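Local coordinates for protein sesquisabinene B synthase 2 (Santalum album, PDB 6A2A) that probably turns farnesyl diphosphate into sesquisabinene B as a class I plant terpene synthase that depends on magnesium or manganese ions, at residues A306-L311 and F419-V424; T313-V318 and D386-Y391; E329-I334 and R348-P353. One frame throughout, in Å; residues are numbered along the deposited sequence.

How the contacts relate
All three contacts join helices of the C-terminal metal-binding domain of the terpene synthase. Along the chain they are concentric: contact 3 brackets the loop between helices 325-337 and 348-372, contact 2 spans it, and contact 1 spans both. Helix 299-321 serves contacts 1 and 2, about 11 Å apart between centres; Asn421 ND2 and Gln387 OE1 link them by a probable hydrogen bond of 2.9 Å. Contact 3 is likewise about 11 Å from contact 2 between centres, and Phe331 packs on Ile315 and Leu388. Contacts 1 and 3, about 18 Å apart between centres, do not touch. Contact 2 holds the magnesium ligand Asp316, while Gly309 of contact 1 and Phe331 of contact 3 each lie about 10 Å from its side chain.

Contact 1: residues A306-L311 and F419-V424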
ATOM      1  N   ALA A 306      -0.057  13.026  -4.825  1.00 16.81           N
ATOM      2  CA  ALA A 306       1.246  13.062  -4.159  1.00 16.24           C
ATOM      3  C   ALA A 306       2.150  11.982  -4.755  1.00 15.66           C
ATOM      4  O   ALA A 306       3.354  12.234  -4.988  1.00 16.92           O
ATOM      5  CB  ALA A 306       1.071  12.901  -2.654  1.00 17.80           C
ATOM      6  N   LYS A 307       1.620  10.807  -5.054  1.00 15.68           N
ATOM      7  CA  LYS A 307       2.451   9.756  -5.682  1.00 15.98           C
ATOM      8  C   LYS A 307       2.912  10.212  -7.068  1.00 16.16           C
ATOM      9  O   LYS A 307       4.110  10.110  -7.394  1.00 16.69           O
ATOM     10  CB  LYS A 307       1.688   8.447  -5.833  1.00 16.38           C
ATOM     11  CG  LYS A 307       1.335   7.727  -4.544  1.00 15.89           C
ATOM     12  CD  LYS A 307       0.665   6.404  -4.841  1.00 20.09           C
ATOM     13  CE  LYS A 307       0.424   5.565  -3.602  1.00 23.23           C
ATOM     14  NZ  LYS A 307      -0.215   4.273  -4.005  1.00 25.49           N
ATOM     15  N   VAL A 308       1.990  10.729  -7.878  1.00 13.93           N
ATOM     16  CA  VAL A 308       2.388  11.238  -9.206  1.00 17.10           C
ATOM     17  C   VAL A 308       3.467  12.333  -9.055  1.00 17.37           C
ATOM     18  O   VAL A 308       4.499  12.320  -9.778  1.00 15.21           O
ATOM     19  CB  VAL A 308       1.162  11.731  -9.979  1.00 17.12           C
ATOM     20  CG1 VAL A 308       1.517  12.270 -11.346  1.00 16.40           C
ATOM     21  CG2 VAL A 308       0.160  10.597 -10.125  1.00 18.38           C
ATOM     22  N   GLY A 309       3.271  13.287  -8.125  1.00 14.52           N
ATOM     23  CA  GLY A 309       4.257  14.362  -7.954  1.00 15.51           C
ATOM     24  C   GLY A 309       5.630  13.864  -7.531  1.00 15.43           C
ATOM     25  O   GLY A 309       6.648  14.352  -8.037  1.00 17.12           O
ATOM     26  N   ALA A 310       5.696  12.854  -6.641  1.00 15.64           N
ATOM     27  CA  ALA A 310       6.967  12.255  -6.275  1.00 15.13           C
ATOM     28  C   ALA A 310       7.619  11.578  -7.497  1.00 15.25           C
ATOM     29  O   ALA A 310       8.857  11.719  -7.674  1.00 15.92           O
ATOM     30  CB  ALA A 310       6.767  11.280  -5.169  1.00 15.19           C
ATOM     31  N   LEU A 311       6.851  10.972  -8.368  1.00 15.54           N
ATOM     32  CA  LEU A 311       7.394  10.347  -9.575  1.00 15.65           C
ATOM     33  C   LEU A 311       7.832  11.397 -10.601  1.00 16.34           C
ATOM     34  O   LEU A 311       8.865  11.168 -11.270  1.00 16.16           O
ATOM     35  CB  LEU A 311       6.378   9.361 -10.172  1.00 16.92           C
ATOM     36  CG  LEU A 311       6.200   8.129  -9.272  1.00 17.99           C
ATOM     37  CD1 LEU A 311       5.009   7.308  -9.666  1.00 20.42           C
ATOM     38  CD2 LEU A 311       7.457   7.295  -9.264  1.00 22.33           C
ATOM     39  N   PHE A 419       2.027  19.795 -14.728  1.00 16.54           N
ATOM     40  CA  PHE A 419       0.686  20.121 -14.272  1.00 17.82           C
ATOM     41  C   PHE A 419      -0.396  19.636 -15.221  1.00 17.35           C
ATOM     42  O   PHE A 419      -1.427  19.254 -14.753  1.00 19.44           O
ATOM     43  CB  PHE A 419       0.546  21.582 -13.838  1.00 18.59           C
ATOM     44  CG  PHE A 419       1.158  21.744 -12.475  1.00 17.56           C
ATOM     45  CD1 PHE A 419       0.492  21.315 -11.336  1.00 21.18           C
ATOM     46  CD2 PHE A 419       2.453  22.170 -12.347  1.00 17.60           C
ATOM     47  CE1 PHE A 419       1.082  21.383 -10.083  1.00 21.47           C
ATOM     48  CE2 PHE A 419       3.039  22.265 -11.098  1.00 21.42           C
ATOM     49  CZ  PHE A 419       2.366  21.849  -9.960  1.00 21.79           C
ATOM     50  N   PRO A 420      -0.159  19.571 -16.536  1.00 17.87           N
ATOM     51  CA  PRO A 420      -1.136  18.771 -17.328  1.00 16.79           C
ATOM     52  C   PRO A 420      -1.347  17.348 -16.809  1.00 16.44           C
ATOM     53  O   PRO A 420      -2.499  16.937 -16.636  1.00 15.24           O
ATOM     54  CB  PRO A 420      -0.591  18.810 -18.747  1.00 16.67           C
ATOM     55  CG  PRO A 420       0.111  20.131 -18.737  1.00 17.49           C
ATOM     56  CD  PRO A 420       0.803  20.214 -17.404  1.00 18.41           C
ATOM     57  N   ASN A 421      -0.261  16.683 -16.474  1.00 15.18           N
ATOM     58  CA  ASN A 421      -0.302  15.338 -15.874  1.00 16.06           C
ATOM     59  C   ASN A 421      -1.084  15.351 -14.553  1.00 15.09           C
ATOM     60  O   ASN A 421      -2.114  14.665 -14.395  1.00 15.64           O
ATOM     61  CB  ASN A 421       1.126  14.840 -15.672  1.00 15.41           C
ATOM     62  CG  ASN A 421       1.220  13.414 -15.176  1.00 17.81           C
ATOM     63  OD1 ASN A 421       0.250  12.865 -14.636  1.00 16.79           O
ATOM     64  ND2 ASN A 421       2.404  12.835 -15.384  1.00 18.84           N
ATOM     65  N   LEU A 422      -0.673  16.228 -13.624  1.00 16.07           N
ATOM     66  CA  LEU A 422      -1.302  16.257 -12.310  1.00 16.59           C
ATOM     67  C   LEU A 422      -2.764  16.686 -12.421  1.00 16.52           C
ATOM     68  O   LEU A 422      -3.600  16.114 -11.732  1.00 17.29           O
ATOM     69  CB  LEU A 422      -0.514  17.202 -11.399  1.00 16.86           C
ATOM     70  CG  LEU A 422       0.825  16.636 -10.937  1.00 16.07           C
ATOM     71  CD1 LEU A 422       1.707  17.715 -10.358  1.00 19.66           C
ATOM     72  CD2 LEU A 422       0.614  15.518  -9.951  1.00 17.88           C
ATOM     73  N   LEU A 423      -3.067  17.678 -13.252  1.00 15.72           N
ATOM     74  CA  LEU A 423      -4.460  18.186 -13.343  1.00 16.72           C
ATOM     75  C   LEU A 423      -5.405  17.216 -14.063  1.00 17.84           C
ATOM     76  O   LEU A 423      -6.525  16.960 -13.602  1.00 16.12           O
ATOM     77  CB  LEU A 423      -4.495  19.577 -13.988  1.00 17.59           C
ATOM     78  CG  LEU A 423      -4.037  20.722 -13.079  1.00 16.53           C
ATOM     79  CD1 LEU A 423      -3.929  21.966 -13.916  1.00 16.86           C
ATOM     80  CD2 LEU A 423      -4.947  20.961 -11.907  1.00 16.93           C
ATOM     81  N   VAL A 424      -4.990  16.684 -15.209  1.00 16.26           N
ATOM     82  CA  VAL A 424      -5.803  15.709 -15.897  1.00 16.85           C
ATOM     83  C   VAL A 424      -6.030  14.500 -15.004  1.00 17.35           C
ATOM     84  O   VAL A 424      -7.170  13.987 -14.929  1.00 16.69           O
ATOM     85  CB  VAL A 424      -5.181  15.310 -17.232  1.00 18.64           C
ATOM     86  CG1 VAL A 424      -5.869  14.105 -17.836  1.00 19.48           C
ATOM     87  CG2 VAL A 424      -5.121  16.496 -18.181  1.00 20.73           C
TER
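Val308 meets Asn421 and Leu422 where two nearly antiparallel helices of the all-helical class I terpene synthase fold lie side by side, their segment axes 166° apart in direction and 10.2 Å apart at closest approach. The tight part is small and centres on one methyl. The first torsion of Val308, with CG1 anti to the backbone N (chi1 180°), points CG1 at the other helix, where it touches two partners, OD1 of Asn421 and CD2 of Leu422, each at 3.6 Å from Val308 CG1. The asparagine comes from the opposite direction and touches with OD1, whereas the leucine slides past the valine. No hydrogen bond crosses here; the amide of Asn421 spends its ND2 on Gln387 of helix 377-400, consistent with OD1 being the atom left to touch the valine. Val308 and Asn421 are buried, and Ile364 of helix 348-372 also touches the valine. The other flank is looser. Gly309 and Leu422 remain partly exposed; Gly309 lies about 10 Å from the side chain of the magnesium ligand Asp316, and the side chain of Leu422 about 10 Å from that of another, Asn460. There bare backbone faces a methyl, Leu422 CD2 lying 3.9 Å from Gly309 N.

Contact 2: residues T313-V318 and D386-Y391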
ATOM      1  N   THR A 313       9.064  14.359  -9.860  1.00 15.60           N
ATOM      2  CA  THR A 313      10.314  14.844  -9.288  1.00 19.16           C
ATOM      3  C   THR A 313      11.452  13.858  -9.586  1.00 19.14           C
ATOM      4  O   THR A 313      12.553  14.262 -10.078  1.00 19.44           O
ATOM      5  CB  THR A 313      10.171  15.123  -7.782  1.00 23.79           C
ATOM      6  OG1 THR A 313       9.173  16.145  -7.683  1.00 26.18           O
ATOM      7  CG2 THR A 313      11.477  15.556  -7.142  1.00 26.78           C
ATOM      8  N   THR A 314      11.184  12.563  -9.395  1.00 17.30           N
ATOM      9  CA  THR A 314      12.164  11.555  -9.582  1.00 17.61           C
ATOM     10  C   THR A 314      12.580  11.401 -11.045  1.00 18.01           C
ATOM     11  O   THR A 314      13.820  11.337 -11.342  1.00 17.65           O
ATOM     12  CB  THR A 314      11.633  10.211  -9.099  1.00 19.32           C
ATOM     13  OG1 THR A 314      11.365  10.381  -7.707  1.00 19.82           O
ATOM     14  CG2 THR A 314      12.631   9.104  -9.292  1.00 21.96           C
ATOM     15  N   ILE A 315      11.601  11.363 -11.921  1.00 15.93           N
ATOM     16  CA  ILE A 315      11.853  11.174 -13.316  1.00 17.15           C
ATOM     17  C   ILE A 315      12.456  12.412 -13.993  1.00 18.74           C
ATOM     18  O   ILE A 315      13.200  12.310 -14.890  1.00 18.95           O
ATOM     19  CB  ILE A 315      10.664  10.542 -14.010  1.00 16.00           C
ATOM     20  CG1 ILE A 315      10.427   9.155 -13.394  1.00 18.35           C
ATOM     21  CG2 ILE A 315      10.877  10.465 -15.488  1.00 16.56           C
ATOM     22  CD1 ILE A 315       9.152   8.500 -13.828  1.00 20.48           C
ATOM     23  N   ASP A 316      12.123  13.572 -13.482  1.00 17.14           N
ATOM     24  CA  ASP A 316      12.751  14.794 -13.916  1.00 19.77           C
ATOM     25  C   ASP A 316      14.261  14.629 -13.649  1.00 18.22           C
ATOM     26  O   ASP A 316      15.030  14.834 -14.509  1.00 20.02           O
ATOM     27  CB  ASP A 316      12.203  15.930 -13.111  1.00 21.44           C
ATOM     28  CG  ASP A 316      12.729  17.262 -13.521  1.00 29.48           C
ATOM     29  OD1 ASP A 316      12.935  17.527 -14.663  1.00 36.95           O
ATOM     30  OD2 ASP A 316      12.871  18.079 -12.660  1.00 41.29           O
ATOM     31  N   ASP A 317      14.642  14.225 -12.448  1.00 19.21           N
ATOM     32  CA  ASP A 317      16.042  13.993 -12.118  1.00 19.67           C
ATOM     33  C   ASP A 317      16.677  12.911 -13.014  1.00 20.47           C
ATOM     34  O   ASP A 317      17.783  13.027 -13.422  1.00 19.86           O
ATOM     35  CB  ASP A 317      16.236  13.654 -10.656  1.00 20.99           C
ATOM     36  CG  ASP A 317      16.014  14.827  -9.748  1.00 28.49           C
ATOM     37  OD1 ASP A 317      15.934  15.933 -10.168  1.00 29.19           O
ATOM     38  OD2 ASP A 317      15.931  14.652  -8.583  1.00 34.75           O
ATOM     39  N   VAL A 318      15.935  11.865 -13.331  1.00 19.47           N
ATOM     40  CA  VAL A 318      16.444  10.826 -14.216  1.00 20.08           C
ATOM     41  C   VAL A 318      16.830  11.423 -15.571  1.00 20.52           C
ATOM     42  O   VAL A 318      17.838  11.118 -16.107  1.00 19.72           O
ATOM     43  CB  VAL A 318      15.421   9.708 -14.445  1.00 20.06           C
ATOM     44  CG1 VAL A 318      15.838   8.815 -15.581  1.00 22.19           C
ATOM     45  CG2 VAL A 318      15.213   8.909 -13.175  1.00 21.24           C
ATOM     46  N   ASP A 386       3.048  12.197 -22.904  1.00 19.67           N
ATOM     47  CA  ASP A 386       3.133  13.629 -23.276  1.00 19.21           C
ATOM     48  C   ASP A 386       4.268  14.307 -22.481  1.00 18.05           C
ATOM     49  O   ASP A 386       5.065  15.101 -23.019  1.00 19.12           O
ATOM     50  CB  ASP A 386       1.808  14.329 -23.032  1.00 21.03           C
ATOM     51  CG  ASP A 386       0.701  13.970 -23.979  1.00 24.00           C
ATOM     52  OD1 ASP A 386       0.946  13.362 -25.068  1.00 26.33           O
ATOM     53  OD2 ASP A 386      -0.474  14.382 -23.687  1.00 22.73           O
ATOM     54  N   GLN A 387       4.340  14.035 -21.178  1.00 18.22           N
ATOM     55  CA  GLN A 387       5.354  14.675 -20.317  1.00 19.72           C
ATOM     56  C   GLN A 387       6.770  14.263 -20.714  1.00 17.97           C
ATOM     57  O   GLN A 387       7.691  15.114 -20.854  1.00 18.07           O
ATOM     58  CB  GLN A 387       5.101  14.328 -18.857  1.00 21.20           C
ATOM     59  CG  GLN A 387       6.022  15.114 -17.960  1.00 22.64           C
ATOM     60  CD  GLN A 387       5.564  15.173 -16.539  1.00 24.89           C
ATOM     61  OE1 GLN A 387       4.505  14.681 -16.201  1.00 23.96           O
ATOM     62  NE2 GLN A 387       6.342  15.882 -15.735  1.00 34.25           N
ATOM     63  N   LEU A 388       7.003  12.992 -21.011  1.00 17.90           N
ATOM     64  CA  LEU A 388       8.373  12.626 -21.350  1.00 18.91           C
ATOM     65  C   LEU A 388       8.764  13.119 -22.759  1.00 20.44           C
ATOM     66  O   LEU A 388       9.949  13.372 -23.024  1.00 20.02           O
ATOM     67  CB  LEU A 388       8.508  11.099 -21.255  1.00 21.89           C
ATOM     68  CG  LEU A 388       8.263  10.487 -19.879  1.00 21.56           C
ATOM     69  CD1 LEU A 388       8.610   9.021 -19.949  1.00 23.73           C
ATOM     70  CD2 LEU A 388       9.031  11.189 -18.775  1.00 22.52           C
ATOM     71  N   LYS A 389       7.801  13.253 -23.627  1.00 20.20           N
ATOM     72  CA  LYS A 389       8.075  13.875 -24.911  1.00 23.58           C
ATOM     73  C   LYS A 389       8.497  15.330 -24.704  1.00 21.53           C
ATOM     74  O   LYS A 389       9.390  15.792 -25.381  1.00 22.06           O
ATOM     75  CB  LYS A 389       6.852  13.809 -25.807  1.00 25.17           C
ATOM     76  CG  LYS A 389       6.592  12.414 -26.368  1.00 26.10           C
ATOM     77  CD  LYS A 389       5.350  12.387 -27.212  1.00 28.91           C
ATOM     78  CE  LYS A 389       5.120  11.124 -28.022  1.00 33.14           C
ATOM     79  NZ  LYS A 389       3.746  11.147 -28.583  1.00 36.24           N
ATOM     80  N   SER A 390       7.930  16.007 -23.704  1.00 19.76           N
ATOM     81  CA  SER A 390       8.307  17.380 -23.472  1.00 18.15           C
ATOM     82  C   SER A 390       9.721  17.454 -22.862  1.00 18.91           C
ATOM     83  O   SER A 390      10.489  18.395 -23.124  1.00 21.65           O
ATOM     84  CB  SER A 390       7.237  18.095 -22.673  1.00 19.42           C
ATOM     85  OG  SER A 390       7.404  17.805 -21.268  1.00 18.33           O
ATOM     86  N   TYR A 391      10.104  16.477 -22.035  1.00 18.98           N
ATOM     87  CA  TYR A 391      11.458  16.427 -21.484  1.00 22.49           C
ATOM     88  C   TYR A 391      12.459  16.209 -22.622  1.00 23.90           C
ATOM     89  O   TYR A 391      13.530  16.799 -22.644  1.00 22.12           O
ATOM     90  CB  TYR A 391      11.612  15.252 -20.532  1.00 20.93           C
ATOM     91  CG  TYR A 391      10.996  15.417 -19.168  1.00 22.68           C
ATOM     92  CD1 TYR A 391      10.329  16.568 -18.770  1.00 21.11           C
ATOM     93  CD2 TYR A 391      11.014  14.364 -18.287  1.00 22.82           C
ATOM     94  CE1 TYR A 391       9.800  16.691 -17.498  1.00 21.20           C
ATOM     95  CE2 TYR A 391      10.481  14.472 -17.016  1.00 22.07           C
ATOM     96  CZ  TYR A 391       9.846  15.625 -16.620  1.00 21.54           C
ATOM     97  OH  TYR A 391       9.296  15.703 -15.374  1.00 22.12           O
TER
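The phenol of Tyr391 lies across the backbone and side chain of Asp316, the two side chains crossing at about a right angle. The ring comes obliquely to the aspartate CA, and its hydroxyl ends 3.7 Å from Asp316 CB, measured from Tyr391 OH. Asp316 has CG anti to its own N (chi1 -177°), which carries the carboxylate across the phenol end, its plane 41° from the ring plane. A second right-angle crossing sits beside the first: Ile315 CG2 meets Leu388 CD2 at 3.8 Å, and the same isoleucine methyl lies 4.3 Å from Tyr391 CE2. Within helix 377-400, Gln387 NE2 gives a weak, bent hydrogen bond to Tyr391 OH, with an N-H...O angle of 126°. Tyr319 adds an edge-to-face ring contact to the tyrosine. The segment 313-318 carries the first two aspartates of the DDxxD motif of terpene synthases; Asp316, Asp320 and Glu394, the last about one turn beyond Tyr391, bind magnesium in this protein, though the site is without its ion in this model. Between Asp316 OD1 and Tyr391 OH the distance is 4.1 Å, too long for a hydrogen bond, so the phenol packs against this metal ligand without engaging its carboxylate, consistent with oxygens kept for the metal.

Contact 3: residues E329-I334 and R348-P353; sequences ELFTDI and RNIRMP
Phe331 reaches from helix 325-337 to Ile350 on the first turn of helix 348-372, and the apolar part of the contact is chiefly this pair. The methyl CG2 of Ile350 comes to the ring at its edge, in the ring plane, 3.7 Å from Phe331 CD2. The phenyl is sent across by its first torsion (chi1 -164°), which sets CG opposite the backbone N. Ring-to-backbone contact follows: Phe331 CE2 lies 3.7 Å from the carbonyl oxygen of Ile350, and Phe331 CZ approaches Pro353 C obliquely at 4.4 Å. Pro353 has no N-H to give to the preceding turn, and the helix is kinked there. No hydrogen bond crosses the contact; polar groups of segment 348-353 bind outside it. The guanidinium of Arg348, with the sulfur of Met352 resting on one face, hydrogen-bonds through NH1 and NH2 to the carbonyls of Leu369 and Lys370 of the second subunit. Helix 348-372 thus faces the dimer partner as well as the domain interior, where Phe331 also touches Ile315 of helix 299-321, Leu388 of helix 377-400 and Leu354, with Tyr319 edge-to-face to its ring.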
ATOM      1  N   GLU A 329      15.936   7.777 -24.439  1.00 25.96           N
ATOM      2  CA  GLU A 329      15.154   7.359 -25.640  1.00 24.08           C
ATOM      3  C   GLU A 329      14.403   6.072 -25.369  1.00 22.50           C
ATOM      4  O   GLU A 329      13.264   5.950 -25.776  1.00 26.55           O
ATOM      5  CB  GLU A 329      16.033   7.039 -26.878  1.00 29.81           C
ATOM      6  CG  GLU A 329      16.984   8.147 -27.231  1.00 39.72           C
ATOM      7  CD  GLU A 329      17.720   8.011 -28.559  1.00 48.96           C
ATOM      8  OE1 GLU A 329      17.779   6.875 -29.113  1.00 49.09           O
ATOM      9  OE2 GLU A 329      18.237   9.054 -29.028  1.00 54.41           O
ATOM     10  N   LEU A 330      15.025   5.113 -24.720  1.00 24.52           N
ATOM     11  CA  LEU A 330      14.317   3.860 -24.434  1.00 24.73           C
ATOM     12  C   LEU A 330      13.254   4.085 -23.329  1.00 23.29           C
ATOM     13  O   LEU A 330      12.215   3.503 -23.395  1.00 21.50           O
ATOM     14  CB  LEU A 330      15.315   2.790 -23.987  1.00 23.86           C
ATOM     15  CG  LEU A 330      14.724   1.429 -23.626  1.00 27.51           C
ATOM     16  CD1 LEU A 330      13.862   0.874 -24.748  1.00 30.66           C
ATOM     17  CD2 LEU A 330      15.800   0.439 -23.214  1.00 30.80           C
ATOM     18  N   PHE A 331      13.593   4.852 -22.291  1.00 23.67           N
ATOM     19  CA  PHE A 331      12.585   5.195 -21.241  1.00 20.63           C
ATOM     20  C   PHE A 331      11.332   5.765 -21.901  1.00 22.53           C
ATOM     21  O   PHE A 331      10.165   5.350 -21.628  1.00 23.35           O
ATOM     22  CB  PHE A 331      13.233   6.142 -20.230  1.00 22.86           C
ATOM     23  CG  PHE A 331      12.517   6.306 -18.918  1.00 20.21           C
ATOM     24  CD1 PHE A 331      11.211   6.786 -18.855  1.00 20.43           C
ATOM     25  CD2 PHE A 331      13.182   6.037 -17.736  1.00 21.63           C
ATOM     26  CE1 PHE A 331      10.617   7.022 -17.621  1.00 18.68           C
ATOM     27  CE2 PHE A 331      12.563   6.240 -16.506  1.00 21.78           C
ATOM     28  CZ  PHE A 331      11.278   6.695 -16.456  1.00 19.65           C
ATOM     29  N   THR A 332      11.537   6.730 -22.813  1.00 21.00           N
ATOM     30  CA  THR A 332      10.459   7.426 -23.470  1.00 23.21           C
ATOM     31  C   THR A 332       9.676   6.454 -24.354  1.00 21.20           C
ATOM     32  O   THR A 332       8.452   6.423 -24.356  1.00 21.07           O
ATOM     33  CB  THR A 332      10.953   8.632 -24.269  1.00 20.54           C
ATOM     34  OG1 THR A 332      11.614   9.539 -23.382  1.00 24.62           O
ATOM     35  CG2 THR A 332       9.846   9.369 -24.993  1.00 25.70           C
ATOM     36  N   ASP A 333      10.373   5.615 -25.085  1.00 26.76           N
ATOM     37  CA  ASP A 333       9.693   4.637 -25.997  1.00 24.84           C
ATOM     38  C   ASP A 333       8.848   3.599 -25.248  1.00 22.65           C
ATOM     39  O   ASP A 333       7.701   3.245 -25.659  1.00 27.78           O
ATOM     40  CB  ASP A 333      10.781   3.942 -26.836  1.00 27.40           C
ATOM     41  CG  ASP A 333      10.224   2.834 -27.726  1.00 26.97           C
ATOM     42  OD1 ASP A 333       9.345   3.104 -28.533  1.00 31.70           O
ATOM     43  OD2 ASP A 333      10.698   1.682 -27.582  1.00 33.24           O
ATOM     44  N   ILE A 334       9.365   3.095 -24.145  1.00 20.81           N
ATOM     45  CA  ILE A 334       8.607   2.136 -23.316  1.00 21.59           C
ATOM     46  C   ILE A 334       7.332   2.823 -22.832  1.00 22.76           C
ATOM     47  O   ILE A 334       6.246   2.239 -22.869  1.00 23.11           O
ATOM     48  CB  ILE A 334       9.481   1.649 -22.154  1.00 23.30           C
ATOM     49  CG1 ILE A 334      10.495   0.615 -22.670  1.00 23.43           C
ATOM     50  CG2 ILE A 334       8.653   1.116 -20.994  1.00 26.87           C
ATOM     51  CD1 ILE A 334      11.567   0.275 -21.686  1.00 22.63           C
ATOM     52  N   ARG A 348      19.500  -0.457 -13.210  1.00 26.35           N
ATOM     53  CA  ARG A 348      18.657  -0.494 -12.045  1.00 25.16           C
ATOM     54  C   ARG A 348      18.139   0.903 -11.654  1.00 27.06           C
ATOM     55  O   ARG A 348      16.911   1.084 -11.417  1.00 21.37           O
ATOM     56  CB  ARG A 348      19.476  -1.102 -10.911  1.00 27.32           C
ATOM     57  CG  ARG A 348      18.852  -0.952  -9.543  1.00 25.53           C
ATOM     58  CD  ARG A 348      19.695  -1.574  -8.451  1.00 24.91           C
ATOM     59  NE  ARG A 348      18.993  -1.546  -7.193  1.00 24.22           N
ATOM     60  CZ  ARG A 348      18.150  -2.486  -6.773  1.00 22.70           C
ATOM     61  NH1 ARG A 348      17.873  -3.517  -7.551  1.00 23.41           N
ATOM     62  NH2 ARG A 348      17.509  -2.304  -5.642  1.00 26.18           N
ATOM     63  N   ASN A 349      19.029   1.905 -11.544  1.00 19.90           N
ATOM     64  CA  ASN A 349      18.576   3.192 -11.045  1.00 20.10           C
ATOM     65  C   ASN A 349      17.659   3.930 -12.022  1.00 21.02           C
ATOM     66  O   ASN A 349      17.054   4.947 -11.606  1.00 20.76           O
ATOM     67  CB  ASN A 349      19.737   4.093 -10.617  1.00 22.17           C
ATOM     68  CG  ASN A 349      20.499   3.605  -9.403  1.00 25.48           C
ATOM     69  OD1 ASN A 349      19.986   2.770  -8.618  1.00 24.17           O
ATOM     70  ND2 ASN A 349      21.736   4.096  -9.268  1.00 21.31           N
ATOM     71  N   ILE A 350      17.566   3.504 -13.266  1.00 18.70           N
ATOM     72  CA  ILE A 350      16.666   4.083 -14.234  1.00 20.22           C
ATOM     73  C   ILE A 350      15.442   3.183 -14.363  1.00 19.22           C
ATOM     74  O   ILE A 350      14.323   3.659 -14.515  1.00 19.53           O
ATOM     75  CB  ILE A 350      17.395   4.309 -15.573  1.00 22.60           C
ATOM     76  CG1 ILE A 350      18.560   5.292 -15.358  1.00 24.20           C
ATOM     77  CG2 ILE A 350      16.437   4.780 -16.661  1.00 21.93           C
ATOM     78  CD1 ILE A 350      19.412   5.532 -16.594  1.00 26.58           C
ATOM     79  N   ARG A 351      15.658   1.869 -14.303  1.00 19.13           N
ATOM     80  CA  ARG A 351      14.605   0.888 -14.439  1.00 18.25           C
ATOM     81  C   ARG A 351      13.590   0.978 -13.277  1.00 16.45           C
ATOM     82  O   ARG A 351      12.378   0.800 -13.515  1.00 17.89           O
ATOM     83  CB  ARG A 351      15.182  -0.534 -14.445  1.00 18.98           C
ATOM     84  CG  ARG A 351      14.283  -1.569 -15.094  1.00 19.69           C
ATOM     85  CD  ARG A 351      14.802  -2.999 -15.000  1.00 19.78           C
ATOM     86  NE  ARG A 351      16.225  -3.091 -15.251  1.00 22.10           N
ATOM     87  CZ  ARG A 351      17.042  -4.027 -14.780  1.00 25.57           C
ATOM     88  NH1 ARG A 351      16.561  -5.150 -14.254  1.00 26.00           N
ATOM     89  NH2 ARG A 351      18.346  -3.810 -14.822  1.00 26.57           N
ATOM     90  N   MET A 352      14.055   1.249 -12.087  1.00 17.94           N
ATOM     91  CA  MET A 352      13.149   1.268 -10.884  1.00 17.93           C
ATOM     92  C   MET A 352      12.176   2.455 -10.980  1.00 18.83           C
ATOM     93  O   MET A 352      10.936   2.269 -10.899  1.00 19.64           O
ATOM     94  CB  MET A 352      13.954   1.201  -9.595  1.00 18.45           C
ATOM     95  CG  MET A 352      14.463  -0.240  -9.337  1.00 19.51           C
ATOM     96  SD  MET A 352      15.487  -0.410  -7.903  1.00 22.26           S
ATOM     97  CE  MET A 352      14.328   0.114  -6.639  1.00 24.13           C
ATOM     98  N   PRO A 353      12.673   3.677 -11.269  1.00 18.45           N
ATOM     99  CA  PRO A 353      11.720   4.766 -11.581  1.00 18.59           C
ATOM    100  C   PRO A 353      10.746   4.442 -12.715  1.00 16.56           C
ATOM    101  O   PRO A 353       9.548   4.813 -12.681  1.00 17.63           O
ATOM    102  CB  PRO A 353      12.638   5.927 -11.977  1.00 18.29           C
ATOM    103  CG  PRO A 353      13.915   5.666 -11.178  1.00 18.69           C
ATOM    104  CD  PRO A 353      14.038   4.161 -11.247  1.00 19.45           C
TER